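Local coordinates for PDZ domain protein (Parabacteroides distasonis, PDB 4L8N) that is of unknown function but carries N-terminal and C-terminal PDZ domains with a DUF4136 domain between them and binds magnesium, at residues Y48-E53 / T82-S87. Numbering follows the deposited sequence.
Sequences YDVIEE and TISNLS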
loop_
_atom_site.group_PDB
_atom_site.type_symbol
_atom_site.label_atom_id
_atom_site.label_comp_id
_atom_site.label_asym_id
_atom_site.label_seq_id
_atom_site.Cartn_x
_atom_site.Cartn_y
_atom_site.Cartn_z
ATOM N N TYR A 48 -2.173 -14.942 -22.459
ATOM C CA TYR A 48 -0.824 -14.362 -22.345
ATOM C C TYR A 48 0.089 -14.829 -23.480
ATOM O O TYR A 48 1.269 -14.482 -23.488
ATOM C CB TYR A 48 -0.210 -14.538 -20.916
ATOM C CG TYR A 48 -1.222 -14.175 -19.836
ATOM C CD1 TYR A 48 -1.907 -12.957 -19.873
ATOM C CD2 TYR A 48 -1.600 -15.102 -18.868
ATOM C CE1 TYR A 48 -2.928 -12.670 -18.968
ATOM C CE2 TYR A 48 -2.599 -14.816 -17.941
ATOM C CZ TYR A 48 -3.258 -13.595 -17.989
ATOM O OH TYR A 48 -4.241 -13.304 -17.067
ATOM N N ASP A 49 -0.487 -15.474 -24.514
ATOM C CA ASP A 49 0.227 -15.822 -25.736
ATOM C C ASP A 49 0.616 -14.539 -26.426
ATOM O O ASP A 49 -0.144 -13.556 -26.355
ATOM C CB ASP A 49 -0.650 -16.676 -26.691
ATOM C CG ASP A 49 -0.586 -18.177 -26.504
ATOM O OD1 ASP A 49 0.193 -18.633 -25.643
ATOM O OD2 ASP A 49 -1.326 -18.901 -27.222
ATOM N N VAL A 50 1.799 -14.542 -27.085
ATOM C CA VAL A 50 2.324 -13.397 -27.827
ATOM C C VAL A 50 2.221 -13.677 -29.323
ATOM O O VAL A 50 2.791 -14.656 -29.811
ATOM C CB VAL A 50 3.768 -13.049 -27.411
ATOM C CG1 VAL A 50 4.351 -11.953 -28.299
ATOM C CG2 VAL A 50 3.824 -12.628 -25.951
ATOM N N ILE A 51 1.489 -12.818 -30.050
ATOM C CA ILE A 51 1.394 -12.931 -31.506
ATOM C C ILE A 51 2.689 -12.332 -32.093
ATOM O O ILE A 51 2.919 -11.118 -32.004
ATOM C CB ILE A 51 0.122 -12.287 -32.102
ATOM C CG1 ILE A 51 -1.166 -12.902 -31.495
ATOM C CG2 ILE A 51 0.153 -12.369 -33.650
ATOM C CD1 ILE A 51 -2.433 -12.258 -31.947
ATOM N N GLU A 52 3.559 -13.200 -32.612
ATOM C CA GLU A 52 4.841 -12.792 -33.177
ATOM C C GLU A 52 4.687 -12.400 -34.644
ATOM O O GLU A 52 5.257 -11.396 -35.073
ATOM C CB GLU A 52 5.893 -13.905 -33.024
ATOM C CG GLU A 52 6.271 -14.209 -31.581
ATOM C CD GLU A 52 7.219 -13.248 -30.895
ATOM O OE1 GLU A 52 7.785 -12.363 -31.578
ATOM O OE2 GLU A 52 7.417 -13.401 -29.669
ATOM N N GLU A 53 3.955 -13.221 -35.419
ATOM C CA GLU A 53 3.707 -13.000 -36.842
ATOM C C GLU A 53 2.260 -13.295 -37.169
ATOM O O GLU A 53 1.630 -14.141 -36.527
ATOM C CB GLU A 53 4.622 -13.858 -37.755
ATOM C CG GLU A 53 6.101 -13.945 -37.388
ATOM C CD GLU A 53 6.952 -14.891 -38.226
ATOM O OE1 GLU A 53 6.389 -15.638 -39.065
ATOM O OE2 GLU A 53 8.191 -14.886 -38.036
ATOM N N THR A 82 1.844 -17.037 -35.689
ATOM C CA THR A 82 3.112 -17.466 -35.129
ATOM C C THR A 82 3.055 -16.997 -33.698
ATOM O O THR A 82 3.016 -15.790 -33.457
ATOM C CB THR A 82 4.294 -16.928 -35.931
ATOM O OG1 THR A 82 4.195 -17.414 -37.278
ATOM C CG2 THR A 82 5.640 -17.308 -35.315
ATOM N N ILE A 83 2.955 -17.945 -32.759
ATOM C CA ILE A 83 2.817 -17.648 -31.349
ATOM C C ILE A 83 4.083 -17.970 -30.564
ATOM O O ILE A 83 4.812 -18.895 -30.903
ATOM C CB ILE A 83 1.593 -18.430 -30.759
ATOM C CG1 ILE A 83 0.223 -18.024 -31.391
ATOM C CG2 ILE A 83 1.545 -18.374 -29.229
ATOM C CD1 ILE A 83 -0.251 -16.523 -31.254
ATOM N N SER A 84 4.304 -17.215 -29.479
ATOM C CA SER A 84 5.306 -17.492 -28.472
ATOM C C SER A 84 4.656 -17.350 -27.075
ATOM O O SER A 84 3.756 -16.523 -26.857
ATOM C CB SER A 84 6.552 -16.623 -28.626
ATOM O OG SER A 84 6.448 -15.334 -28.049
ATOM N N ASN A 85 5.094 -18.208 -26.157
ATOM C CA ASN A 85 4.693 -18.235 -24.755
ATOM C C ASN A 85 5.809 -18.901 -23.925
ATOM O O ASN A 85 6.933 -19.073 -24.416
ATOM C CB ASN A 85 3.353 -18.949 -24.588
ATOM C CG ASN A 85 3.311 -20.322 -25.172
ATOM O OD1 ASN A 85 4.278 -21.071 -25.128
ATOM N ND2 ASN A 85 2.199 -20.662 -25.781
ATOM N N LEU A 86 5.502 -19.286 -22.686
ATOM C CA LEU A 86 6.454 -19.909 -21.767
ATOM C C LEU A 86 6.673 -21.411 -22.071
ATOM O O LEU A 86 7.674 -21.971 -21.629
ATOM C CB LEU A 86 6.005 -19.683 -20.312
ATOM C CG LEU A 86 5.889 -18.203 -19.853
ATOM C CD1 LEU A 86 5.337 -18.118 -18.423
ATOM C CD2 LEU A 86 7.228 -17.490 -19.931
ATOM N N SER A 87 5.775 -22.045 -22.854
ATOM C CA SER A 87 5.914 -23.446 -23.276
ATOM C C SER A 87 6.894 -23.539 -24.441
ATOM O O SER A 87 7.794 -24.377 -24.394
ATOM C CB SER A 87 4.568 -24.043 -23.673
ATOM O OG SER A 87 4.035 -24.864 -22.648
#
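Val-50 and Ser-84 form a hydrogen-bonded antiparallel pair: Val-50 N donates to Ser-84 O (2.8 Å) and Ser-84 N to Val-50 O (3.0 Å). Further along, Thr-82 O accepts from Glu-52 N at 2.8 Å and weakly from Glu-53 N. Thr-82 N in turn gives an almost straight bond (176°) to Glu-53 O. Glu-52 and Glu-53 thus both face Thr-82, which makes a classic beta bulge. It lies where strand 50-54 pairs with strand 78-84 in the antiparallel sheet of the N-terminal PDZ domain.

Side-chain hydrogen bonds join the strands and the loop residues next to them. Glu-52 bends at chi2 (-78°), which brings its carboxylate back over Ser-84. There OE2 accepts a hydrogen bond from Ser-84 OG on its anti lone pair at 2.7 Å, while OE1 forms a salt bridge with Lys-28. Asn-85 ND2 bonds to Asp-49 OD1 (2.9 Å), approaching from above the carboxylate plane. Asn-85 OD1 closes an Asx turn with Ser-87 N, and Asp-49 OD2 accepts from Lys-46 N.

Ile-51 and Ile-83 share a face and make an apolar contact, CG1 of Ile-51 to CD1 of Ile-83 at 3.7 Å. Ile-83 CG2 packs against the carboxylate of Asp-49, 3.5 Å from its CG, the two side chains crossing at about a right angle.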